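Local coordinates for CDP-glucose-4,6-dehydratase (Yersinia pseudotuberculosis, PDB 1RKX), which catalyses the NAD-dependent dehydration of CDP-D-glucose, probably to CDP-4-keto-6-deoxy-D-glucose, as a member of the short-chain dehydrogenase/reductase family, at residues C[2-7]-C[30-35]; C[125-130]-C[184-189]; C[133-138]-C[190-195]. All blocks are in the same frame, centred on the assembly; numbering follows the deposited sequence.

Contact 1 of 3, residues C[2-7]-C[30-35]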
loop_
_atom_site.group_PDB
_atom_site.type_symbol
_atom_site.label_atom_id
_atom_site.label_comp_id
_atom_site.label_asym_id
_atom_site.label_seq_id
_atom_site.Cartn_x
_atom_site.Cartn_y
_atom_site.Cartn_z
ATOM N N ILE C 2 22.344 21.847 -16.221
ATOM C CA ILE C 2 23.636 21.656 -15.504
ATOM C C ILE C 2 24.529 22.882 -15.671
ATOM O O ILE C 2 24.980 23.195 -16.774
ATOM C CB ILE C 2 24.365 20.397 -16.020
ATOM C CG1 ILE C 2 23.548 19.154 -15.647
ATOM C CG2 ILE C 2 25.771 20.323 -15.438
ATOM C CD1 ILE C 2 24.145 17.852 -16.124
ATOM N N ASN C 3 24.776 23.566 -14.557
ATOM C CA ASN C 3 25.587 24.779 -14.536
ATOM C C ASN C 3 27.090 24.500 -14.476
ATOM O O ASN C 3 27.616 24.101 -13.435
ATOM C CB ASN C 3 25.173 25.643 -13.342
ATOM C CG ASN C 3 25.837 27.003 -13.346
ATOM O OD1 ASN C 3 27.061 27.107 -13.372
ATOM N ND2 ASN C 3 25.029 28.057 -13.317
ATOM N N ASN C 4 27.775 24.727 -15.594
ATOM C CA ASN C 4 29.216 24.507 -15.679
ATOM C C ASN C 4 29.956 25.410 -14.700
ATOM O O ASN C 4 30.927 24.996 -14.068
ATOM C CB ASN C 4 29.707 24.786 -17.099
ATOM C CG ASN C 4 28.963 23.978 -18.141
ATOM O OD1 ASN C 4 28.958 22.748 -18.101
ATOM N ND2 ASN C 4 28.324 24.667 -19.081
ATOM N N SER C 5 29.489 26.650 -14.589
ATOM C CA SER C 5 30.087 27.627 -13.691
ATOM C C SER C 5 30.185 27.088 -12.266
ATOM O O SER C 5 31.222 27.221 -11.616
ATOM C CB SER C 5 29.257 28.917 -13.699
ATOM O OG SER C 5 29.733 29.846 -12.742
ATOM N N PHE C 6 29.098 26.479 -11.796
ATOM C CA PHE C 6 29.020 25.914 -10.448
ATOM C C PHE C 6 30.144 24.935 -10.121
ATOM O O PHE C 6 30.713 24.975 -9.034
ATOM C CB PHE C 6 27.678 25.193 -10.262
ATOM C CG PHE C 6 27.581 24.405 -8.979
ATOM C CD1 PHE C 6 27.253 25.032 -7.780
ATOM C CD2 PHE C 6 27.839 23.034 -8.969
ATOM C CE1 PHE C 6 27.183 24.309 -6.590
ATOM C CE2 PHE C 6 27.771 22.301 -7.781
ATOM C CZ PHE C 6 27.442 22.940 -6.591
ATOM N N TRP C 7 30.452 24.051 -11.063
ATOM C CA TRP C 7 31.476 23.038 -10.853
ATOM C C TRP C 7 32.913 23.528 -10.831
ATOM O O TRP C 7 33.796 22.850 -10.302
ATOM C CB TRP C 7 31.309 21.927 -11.889
ATOM C CG TRP C 7 30.007 21.232 -11.704
ATOM C CD1 TRP C 7 28.830 21.488 -12.358
ATOM C CD2 TRP C 7 29.703 20.261 -10.697
ATOM N NE1 TRP C 7 27.813 20.740 -11.811
ATOM C CE2 TRP C 7 28.322 19.978 -10.790
ATOM C CE3 TRP C 7 30.466 19.607 -9.717
ATOM C CZ2 TRP C 7 27.684 19.064 -9.941
ATOM C CZ3 TRP C 7 29.828 18.697 -8.870
ATOM C CH2 TRP C 7 28.452 18.437 -8.990
ATOM N N GLN C 30 35.764 16.863 -14.779
ATOM C CA GLN C 30 37.029 17.474 -15.186
ATOM C C GLN C 30 36.802 18.569 -16.228
ATOM O O GLN C 30 37.343 19.671 -16.105
ATOM C CB GLN C 30 37.981 16.419 -15.751
ATOM C CG GLN C 30 38.436 15.384 -14.730
ATOM C CD GLN C 30 39.259 14.270 -15.346
ATOM O OE1 GLN C 30 39.355 13.170 -14.785
ATOM N NE2 GLN C 30 39.865 14.543 -16.496
ATOM N N THR C 31 35.998 18.275 -17.249
ATOM C CA THR C 31 35.738 19.260 -18.295
ATOM C C THR C 31 35.068 20.520 -17.762
ATOM O O THR C 31 35.207 21.589 -18.354
ATOM C CB THR C 31 34.860 18.687 -19.429
ATOM O OG1 THR C 31 33.532 18.461 -18.950
ATOM C CG2 THR C 31 35.435 17.386 -19.934
ATOM N N MET C 32 34.350 20.406 -16.649
ATOM C CA MET C 32 33.678 21.566 -16.077
ATOM C C MET C 32 34.545 22.313 -15.067
ATOM O O MET C 32 34.073 23.218 -14.383
ATOM C CB MET C 32 32.345 21.154 -15.444
ATOM C CG MET C 32 31.341 20.624 -16.464
ATOM S SD MET C 32 29.660 20.479 -15.833
ATOM C CE MET C 32 29.862 19.116 -14.655
ATOM N N GLY C 33 35.816 21.927 -14.981
ATOM C CA GLY C 33 36.745 22.597 -14.083
ATOM C C GLY C 33 36.766 22.190 -12.624
ATOM O O GLY C 33 37.338 22.897 -11.794
ATOM N N ALA C 34 36.154 21.061 -12.288
ATOM C CA ALA C 34 36.148 20.627 -10.898
ATOM C C ALA C 34 37.489 20.008 -10.522
ATOM O O ALA C 34 38.240 19.557 -11.385
ATOM C CB ALA C 34 35.020 19.617 -10.665
ATOM N N THR C 35 37.784 20.008 -9.228
ATOM C CA THR C 35 39.005 19.404 -8.708
ATOM C C THR C 35 38.530 18.034 -8.240
ATOM O O THR C 35 37.875 17.913 -7.208
ATOM C CB THR C 35 39.558 20.205 -7.521
ATOM O OG1 THR C 35 39.911 21.520 -7.969
ATOM C CG2 THR C 35 40.786 19.523 -6.937
HETATM O O HOH W 1 32.911 25.256 -15.904
#
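A Met-aromatic contact at the C-terminal end of helix 20-31, the first helix of the Rossmann fold, ties the N-terminal segment to the domain: Met-32 meets Trp-7. Methyl CE lies over one face of the indole in a CH-pi contact, 3.7 Å from the centroid of the five-membered ring and closest to CD1. The sulfur SD sits obliquely to the same ring, 4.4 Å from that centroid. A bend at chi3 (-69°) folds CE back from an otherwise extended chain and brings it onto the indole, while Phe-6 CD2 lies over the opposite face, near the indole rim. Ile-2 adds its branch methyl CG2, which touches Met-32 SD at 3.9 Å. No direct hydrogen bond joins the segments. Instead, one water donates to Met-32 O at 2.8 Å and, more weakly, to Asn-4 O. Ala-34 CA approaches Trp-7 O at 3.3 Å in a CA-H...O contact. The Trp-7 side chain also touches Val-12 and Phe-85 of the central sheet and Ala-246 of helix 236-251, packed between the two. Gly-33, at positive phi (83°), is the C-prime residue; Gly-33 N bonds to Gln-30 O and Ala-34 N to Leu-29 O, the pattern of a Schellman motif.

Contact 2 of 3, residues C[125-130]-C[184-189]. With NAD (nicotinamide-adenine-dinucleotide), chain G.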
loop_
_atom_site.group_PDB
_atom_site.type_symbol
_atom_site.label_atom_id
_atom_site.label_comp_id
_atom_site.label_asym_id
_atom_site.label_seq_id
_atom_site.Cartn_x
_atom_site.Cartn_y
_atom_site.Cartn_z
ATOM N N LYS C 125 29.161 18.963 1.694
ATOM C CA LYS C 125 27.873 19.619 1.499
ATOM C C LYS C 125 26.844 18.751 0.774
ATOM O O LYS C 125 25.648 18.814 1.071
ATOM C CB LYS C 125 28.072 20.926 0.719
ATOM C CG LYS C 125 28.971 21.959 1.407
ATOM C CD LYS C 125 28.153 23.026 2.123
ATOM C CE LYS C 125 27.322 22.424 3.241
ATOM N NZ LYS C 125 26.250 23.331 3.741
ATOM N N ALA C 126 27.307 17.946 -0.176
ATOM C CA ALA C 126 26.405 17.088 -0.940
ATOM C C ALA C 126 26.953 15.684 -1.139
ATOM O O ALA C 126 28.110 15.498 -1.520
ATOM C CB ALA C 126 26.107 17.720 -2.299
ATOM N N VAL C 127 26.106 14.693 -0.880
ATOM C CA VAL C 127 26.491 13.302 -1.048
ATOM C C VAL C 127 25.458 12.630 -1.948
ATOM O O VAL C 127 24.255 12.651 -1.664
ATOM C CB VAL C 127 26.534 12.549 0.304
ATOM C CG1 VAL C 127 26.965 11.089 0.080
ATOM C CG2 VAL C 127 27.493 13.243 1.261
ATOM N N VAL C 128 25.931 12.049 -3.041
ATOM C CA VAL C 128 25.059 11.361 -3.971
ATOM C C VAL C 128 25.503 9.908 -4.013
ATOM O O VAL C 128 26.547 9.573 -4.573
ATOM C CB VAL C 128 25.140 11.970 -5.380
ATOM C CG1 VAL C 128 24.331 11.118 -6.358
ATOM C CG2 VAL C 128 24.594 13.391 -5.357
ATOM N N ASN C 129 24.702 9.052 -3.396
ATOM C CA ASN C 129 25.012 7.639 -3.341
ATOM C C ASN C 129 24.276 6.865 -4.427
ATOM O O ASN C 129 23.051 6.777 -4.421
ATOM C CB ASN C 129 24.652 7.090 -1.957
ATOM C CG ASN C 129 24.775 5.590 -1.883
ATOM O OD1 ASN C 129 25.537 4.986 -2.638
ATOM N ND2 ASN C 129 24.038 4.976 -0.962
ATOM N N ILE C 130 25.039 6.311 -5.358
ATOM C CA ILE C 130 24.484 5.528 -6.450
ATOM C C ILE C 130 24.172 4.117 -5.958
ATOM O O ILE C 130 25.069 3.367 -5.553
ATOM C CB ILE C 130 25.470 5.418 -7.641
ATOM C CG1 ILE C 130 25.530 6.743 -8.403
ATOM C CG2 ILE C 130 25.034 4.308 -8.591
ATOM C CD1 ILE C 130 26.085 7.896 -7.597
ATOM N N HIS C 184 25.422 20.432 10.702
ATOM C CA HIS C 184 26.308 19.593 9.899
ATOM C C HIS C 184 26.450 20.059 8.454
ATOM O O HIS C 184 27.513 19.914 7.852
ATOM C CB HIS C 184 25.835 18.129 9.943
ATOM C CG HIS C 184 24.439 17.921 9.442
ATOM N ND1 HIS C 184 24.131 17.841 8.100
ATOM C CD2 HIS C 184 23.267 17.771 10.105
ATOM C CE1 HIS C 184 22.832 17.649 7.959
ATOM N NE2 HIS C 184 22.284 17.603 9.160
ATOM N N GLY C 185 25.374 20.603 7.899
ATOM C CA GLY C 185 25.403 21.100 6.532
ATOM C C GLY C 185 25.551 20.065 5.430
ATOM O O GLY C 185 25.915 20.406 4.309
ATOM N N THR C 186 25.258 18.804 5.726
ATOM C CA THR C 186 25.393 17.753 4.720
ATOM C C THR C 186 24.039 17.280 4.189
ATOM O O THR C 186 23.178 16.861 4.959
ATOM C CB THR C 186 26.147 16.538 5.298
ATOM O OG1 THR C 186 27.394 16.974 5.861
ATOM C CG2 THR C 186 26.425 15.512 4.205
ATOM N N ALA C 187 23.861 17.359 2.870
ATOM C CA ALA C 187 22.626 16.934 2.218
ATOM C C ALA C 187 22.923 15.605 1.522
ATOM O O ALA C 187 23.667 15.564 0.547
ATOM C CB ALA C 187 22.179 17.983 1.199
ATOM N N VAL C 188 22.332 14.529 2.032
ATOM C CA VAL C 188 22.566 13.185 1.503
ATOM C C VAL C 188 21.396 12.593 0.716
ATOM O O VAL C 188 20.263 12.571 1.192
ATOM C CB VAL C 188 22.906 12.219 2.655
ATOM C CG1 VAL C 188 23.287 10.844 2.095
ATOM C CG2 VAL C 188 24.039 12.795 3.495
ATOM N N ALA C 189 21.686 12.092 -0.482
ATOM C CA ALA C 189 20.653 11.505 -1.326
ATOM C C ALA C 189 21.115 10.211 -1.992
ATOM O O ALA C 189 22.308 9.912 -2.041
ATOM C CB ALA C 189 20.237 12.505 -2.402
HETATM P PA NAD G . 31.865 -0.856 -13.266
HETATM O O1A NAD G . 32.177 -2.253 -12.893
HETATM O O2A NAD G . 32.363 -0.380 -14.584
HETATM O O5B NAD G . 32.401 0.162 -12.143
HETATM C C5B NAD G . 32.442 -0.277 -10.763
HETATM C C4B NAD G . 33.470 0.527 -9.965
HETATM O O4B NAD G . 33.377 -0.067 -8.650
HETATM C C3B NAD G . 34.899 0.294 -10.430
HETATM O O3B NAD G . 35.516 1.590 -10.565
HETATM C C2B NAD G . 35.476 -0.567 -9.321
HETATM O O2B NAD G . 36.919 -0.446 -9.186
HETATM C C1B NAD G . 34.679 -0.100 -8.130
HETATM N N9A NAD G . 34.721 -1.045 -7.026
HETATM C C8A NAD G . 34.121 -2.275 -6.946
HETATM N N7A NAD G . 34.360 -2.909 -5.801
HETATM C C5A NAD G . 35.166 -2.033 -5.100
HETATM C C6A NAD G . 35.760 -2.125 -3.822
HETATM N N6A NAD G . 35.654 -3.136 -2.984
HETATM N N1A NAD G . 36.522 -1.067 -3.401
HETATM C C2A NAD G . 36.654 0.003 -4.251
HETATM N N3A NAD G . 36.153 0.197 -5.452
HETATM C C4A NAD G . 35.403 -0.873 -5.833
HETATM O O3 NAD G . 30.321 -0.659 -13.164
HETATM P PN NAD G . 29.380 0.641 -13.482
HETATM O O1N NAD G . 28.523 0.206 -14.589
HETATM O O2N NAD G . 30.264 1.782 -13.832
HETATM O O5D NAD G . 28.530 0.791 -12.155
HETATM C C5D NAD G . 28.691 2.004 -11.413
HETATM C C4D NAD G . 27.747 2.014 -10.226
HETATM O O4D NAD G . 26.405 2.053 -10.816
HETATM C C3D NAD G . 27.718 0.801 -9.296
HETATM O O3D NAD G . 27.331 1.252 -7.983
HETATM C C2D NAD G . 26.632 -0.061 -9.925
HETATM O O2D NAD G . 26.113 -0.997 -8.965
HETATM C C1D NAD G . 25.626 0.990 -10.317
HETATM N N1N NAD G . 24.694 0.510 -11.330
HETATM C C2N NAD G . 25.047 0.371 -12.684
HETATM C C3N NAD G . 24.036 -0.041 -13.707
HETATM C C7N NAD G . 24.475 -0.108 -15.113
HETATM O O7N NAD G . 23.617 -0.429 -15.950
HETATM N N7N NAD G . 25.735 0.159 -15.514
HETATM C C4N NAD G . 22.659 -0.455 -13.240
HETATM C C5N NAD G . 22.461 -0.273 -11.769
HETATM C C6N NAD G . 23.369 0.163 -10.922
#
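The imidazole of His-184 has Thr-186 CA at its edge, in plane, and its ND1 accepts from Thr-186 N at 2.8 Å, a bond within segment 184-189; NE2 is held by Asn-177 O. This bond to Thr-186 braces the turn that leads from helix 181-184, through Gly-185 with its positive phi, into a strand of the parallel Rossmann sheet. Strands 126-130 and 187-189 run side by side, their axes 4.8 Å apart and 9° from parallel. Lys-125 O receives Ala-187 N, Val-127 N gives to Ala-187 O, and Val-127 O takes Ala-189 N, so Val-127 and Ala-187 each use both backbone polar groups on the other strand. Asn-129 N to Ala-189 O follows at 2.9 Å and is nearly straight at 175°. Val-127 and Val-188 point to the same face. Val-127 holds CG1 anti to the backbone N (chi1 -179°), leaving CG2 beside that N to meet Thr-186 CG2 at 3.9 Å. Ala-126, Val-128, Ala-187 and Ala-189 occupy the other face, where Leu-249 of helix 236-251 covers Ala-126 and Ala-187. Lys-125 NZ is hydrogen-bonded to Tyr-181 OH. At the C-terminal end of strand 126-130, Ile-130 CG2 lies 3.5 Å from NAD O4D.

Contact 3 of 3, residues C[133-138]-C[190-195]. With NAD (nicotinamide-adenine-dinucleotide), chain G.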
loop_
_atom_site.group_PDB
_atom_site.type_symbol
_atom_site.label_atom_id
_atom_site.label_comp_id
_atom_site.label_asym_id
_atom_site.label_seq_id
_atom_site.Cartn_x
_atom_site.Cartn_y
_atom_site.Cartn_z
ATOM N N ASP C 133 18.619 0.540 -9.832
ATOM C CA ASP C 133 17.197 0.492 -10.133
ATOM C C ASP C 133 16.671 -0.813 -9.512
ATOM O O ASP C 133 15.470 -0.965 -9.282
ATOM C CB ASP C 133 16.955 0.518 -11.654
ATOM C CG ASP C 133 17.582 -0.662 -12.374
ATOM O OD1 ASP C 133 18.749 -0.995 -12.065
ATOM O OD2 ASP C 133 16.913 -1.249 -13.263
ATOM N N LYS C 134 17.586 -1.734 -9.206
ATOM C CA LYS C 134 17.223 -3.025 -8.614
ATOM C C LYS C 134 17.074 -3.017 -7.087
ATOM O O LYS C 134 16.927 -4.071 -6.475
ATOM C CB LYS C 134 18.257 -4.090 -9.006
ATOM C CG LYS C 134 18.468 -4.229 -10.507
ATOM C CD LYS C 134 17.160 -4.516 -11.222
ATOM C CE LYS C 134 17.350 -4.558 -12.735
ATOM N NZ LYS C 134 18.250 -5.673 -13.155
ATOM N N CYS C 135 17.107 -1.844 -6.465
ATOM C CA CYS C 135 16.974 -1.797 -5.011
ATOM C C CYS C 135 15.533 -2.056 -4.557
ATOM O O CYS C 135 15.292 -2.359 -3.392
ATOM C CB CYS C 135 17.429 -0.438 -4.472
ATOM S SG CYS C 135 16.384 0.918 -4.987
ATOM N N TYR C 136 14.579 -1.937 -5.474
ATOM C CA TYR C 136 13.172 -2.128 -5.125
ATOM C C TYR C 136 12.732 -3.570 -4.985
ATOM O O TYR C 136 13.120 -4.427 -5.774
ATOM C CB TYR C 136 12.253 -1.473 -6.160
ATOM C CG TYR C 136 12.368 0.028 -6.254
ATOM C CD1 TYR C 136 13.133 0.631 -7.261
ATOM C CD2 TYR C 136 11.697 0.848 -5.348
ATOM C CE1 TYR C 136 13.219 2.017 -7.359
ATOM C CE2 TYR C 136 11.776 2.235 -5.437
ATOM C CZ TYR C 136 12.536 2.811 -6.443
ATOM O OH TYR C 136 12.616 4.179 -6.545
ATOM N N ASP C 137 11.908 -3.826 -3.973
ATOM C CA ASP C 137 11.354 -5.153 -3.772
ATOM C C ASP C 137 10.588 -5.392 -5.072
ATOM O O ASP C 137 9.735 -4.588 -5.445
ATOM C CB ASP C 137 10.405 -5.138 -2.571
ATOM C CG ASP C 137 9.662 -6.441 -2.394
ATOM O OD1 ASP C 137 10.249 -7.506 -2.669
ATOM O OD2 ASP C 137 8.490 -6.401 -1.965
ATOM N N ASN C 138 10.881 -6.491 -5.758
ATOM C CA ASN C 138 10.247 -6.756 -7.038
ATOM C C ASN C 138 8.829 -7.302 -6.966
ATOM O O ASN C 138 8.606 -8.432 -6.528
ATOM C CB ASN C 138 11.121 -7.700 -7.868
ATOM C CG ASN C 138 10.821 -7.608 -9.349
ATOM O OD1 ASN C 138 9.680 -7.785 -9.773
ATOM N ND2 ASN C 138 11.844 -7.320 -10.144
ATOM N N THR C 190 20.156 9.434 -2.483
ATOM C CA THR C 190 20.476 8.216 -3.212
ATOM C C THR C 190 19.879 8.377 -4.602
ATOM O O THR C 190 18.872 9.070 -4.776
ATOM C CB THR C 190 19.898 6.935 -2.549
ATOM O OG1 THR C 190 18.488 7.083 -2.337
ATOM C CG2 THR C 190 20.600 6.657 -1.224
ATOM N N VAL C 191 20.513 7.763 -5.594
ATOM C CA VAL C 191 20.023 7.836 -6.962
ATOM C C VAL C 191 19.875 6.420 -7.506
ATOM O O VAL C 191 20.751 5.571 -7.342
ATOM C CB VAL C 191 20.960 8.688 -7.864
ATOM C CG1 VAL C 191 20.899 10.143 -7.421
ATOM C CG2 VAL C 191 22.390 8.176 -7.800
ATOM N N ARG C 192 18.746 6.178 -8.153
ATOM C CA ARG C 192 18.421 4.864 -8.679
ATOM C C ARG C 192 18.255 4.890 -10.192
ATOM O O ARG C 192 17.397 5.603 -10.717
ATOM C CB ARG C 192 17.133 4.384 -7.999
ATOM C CG ARG C 192 17.201 4.506 -6.474
ATOM C CD ARG C 192 15.826 4.565 -5.813
ATOM N NE ARG C 192 15.931 4.808 -4.373
ATOM C CZ ARG C 192 14.899 5.041 -3.573
ATOM N NH1 ARG C 192 13.670 5.073 -4.064
ATOM N NH2 ARG C 192 15.095 5.230 -2.276
ATOM N N ALA C 193 19.071 4.103 -10.884
ATOM C CA ALA C 193 19.025 4.037 -12.340
ATOM C C ALA C 193 19.630 2.724 -12.817
ATOM O O ALA C 193 20.416 2.101 -12.104
ATOM C CB ALA C 193 19.799 5.214 -12.935
ATOM N N GLY C 194 19.271 2.304 -14.025
ATOM C CA GLY C 194 19.815 1.066 -14.546
ATOM C C GLY C 194 19.848 1.034 -16.062
ATOM O O GLY C 194 19.534 2.028 -16.720
ATOM N N ASN C 195 20.244 -0.107 -16.615
ATOM C CA ASN C 195 20.293 -0.289 -18.066
ATOM C C ASN C 195 21.085 0.815 -18.762
ATOM O O ASN C 195 20.652 1.364 -19.778
ATOM C CB ASN C 195 18.872 -0.307 -18.621
ATOM C CG ASN C 195 17.918 -1.086 -17.738
ATOM O OD1 ASN C 195 18.030 -2.305 -17.601
ATOM N ND2 ASN C 195 16.981 -0.378 -17.119
HETATM P PA NAD G . 31.865 -0.856 -13.266
HETATM O O1A NAD G . 32.177 -2.253 -12.893
HETATM O O2A NAD G . 32.363 -0.380 -14.584
HETATM O O5B NAD G . 32.401 0.162 -12.143
HETATM C C5B NAD G . 32.442 -0.277 -10.763
HETATM C C4B NAD G . 33.470 0.527 -9.965
HETATM O O4B NAD G . 33.377 -0.067 -8.650
HETATM C C3B NAD G . 34.899 0.294 -10.430
HETATM O O3B NAD G . 35.516 1.590 -10.565
HETATM C C2B NAD G . 35.476 -0.567 -9.321
HETATM O O2B NAD G . 36.919 -0.446 -9.186
HETATM C C1B NAD G . 34.679 -0.100 -8.130
HETATM N N9A NAD G . 34.721 -1.045 -7.026
HETATM C C8A NAD G . 34.121 -2.275 -6.946
HETATM N N7A NAD G . 34.360 -2.909 -5.801
HETATM C C5A NAD G . 35.166 -2.033 -5.100
HETATM C C6A NAD G . 35.760 -2.125 -3.822
HETATM N N6A NAD G . 35.654 -3.136 -2.984
HETATM N N1A NAD G . 36.522 -1.067 -3.401
HETATM C C2A NAD G . 36.654 0.003 -4.251
HETATM N N3A NAD G . 36.153 0.197 -5.452
HETATM C C4A NAD G . 35.403 -0.873 -5.833
HETATM O O3 NAD G . 30.321 -0.659 -13.164
HETATM P PN NAD G . 29.380 0.641 -13.482
HETATM O O1N NAD G . 28.523 0.206 -14.589
HETATM O O2N NAD G . 30.264 1.782 -13.832
HETATM O O5D NAD G . 28.530 0.791 -12.155
HETATM C C5D NAD G . 28.691 2.004 -11.413
HETATM C C4D NAD G . 27.747 2.014 -10.226
HETATM O O4D NAD G . 26.405 2.053 -10.816
HETATM C C3D NAD G . 27.718 0.801 -9.296
HETATM O O3D NAD G . 27.331 1.252 -7.983
HETATM C C2D NAD G . 26.632 -0.061 -9.925
HETATM O O2D NAD G . 26.113 -0.997 -8.965
HETATM C C1D NAD G . 25.626 0.990 -10.317
HETATM N N1N NAD G . 24.694 0.510 -11.330
HETATM C C2N NAD G . 25.047 0.371 -12.684
HETATM C C3N NAD G . 24.036 -0.041 -13.707
HETATM C C7N NAD G . 24.475 -0.108 -15.113
HETATM O O7N NAD G . 23.617 -0.429 -15.950
HETATM N N7N NAD G . 25.735 0.159 -15.514
HETATM C C4N NAD G . 22.659 -0.455 -13.240
HETATM C C5N NAD G . 22.461 -0.273 -11.769
HETATM C C6N NAD G . 23.369 0.163 -10.922
HETATM O O HOH W 2 15.033 -0.233 -14.893
#
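Asp-133 and Ala-193 draw together, their CA atoms 4.6 Å apart, and Asp-133 N makes a weak hydrogen bond to Ala-193 O. Segment 133-138 has no regular structure. Asp-133, Ala-193, Gly-194 and Asn-195 line the nicotinamide end of the NAD pocket. Ala-193 O comes within 3.2 Å of NAD C5N, and Gly-194 CA lies 3.5 Å from NAD C4N. Asp-133 turns its carboxylate over this glycine, with OD1 3.4 Å from Gly-194 CA. Its OD2 reaches Asn-195 ND2 through a water, which donates to the former and accepts from the latter; the carboxylate and amide planes stand 77° apart. Arg-192 extends from CG to NE and sends NH1 to Tyr-136 OH, a 2.8 Å bond with the hydroxyl at the guanidinium edge, near its plane. Ring and guanidinium planes are almost perpendicular (88°). Cys-135 SG rests obliquely beside the guanidinium and against Arg-192 CD at 3.8 Å. Arg-192 NE pairs with Glu-165 of helix 156-175, NH1 also reaches Glu-147 O, and Tyr-136 OH is bonded to Asn-261 in neighbouring strand 259-261. Ala-193 packs against Pro-238 and Tyr-242 of helix 236-251, and Asn-195 against strand 229-234.

Overall arrangement
Contacts 2 and 3 share strand 187-192: Asn-129 O and Val-191 N lie 3.0 Å apart, a probable hydrogen bond that carries the pairing with strand 126-130 past 184-189 into 190-195. Their centres are about 19 Å apart, and their segments alternate along the chain. Both touch NAD, contact 2 at the ribose next to the nicotinamide and contact 3 at the nicotinamide ring itself. Contact 1 closes earlier in the sequence and lies away from the cofactor, with Trp-7 about 11 Å from the NAD-binding Met-87, side chain to side chain. It touches neither of the others; its nearest atoms are about 7 Å from contact 2 and 11 Å from contact 3.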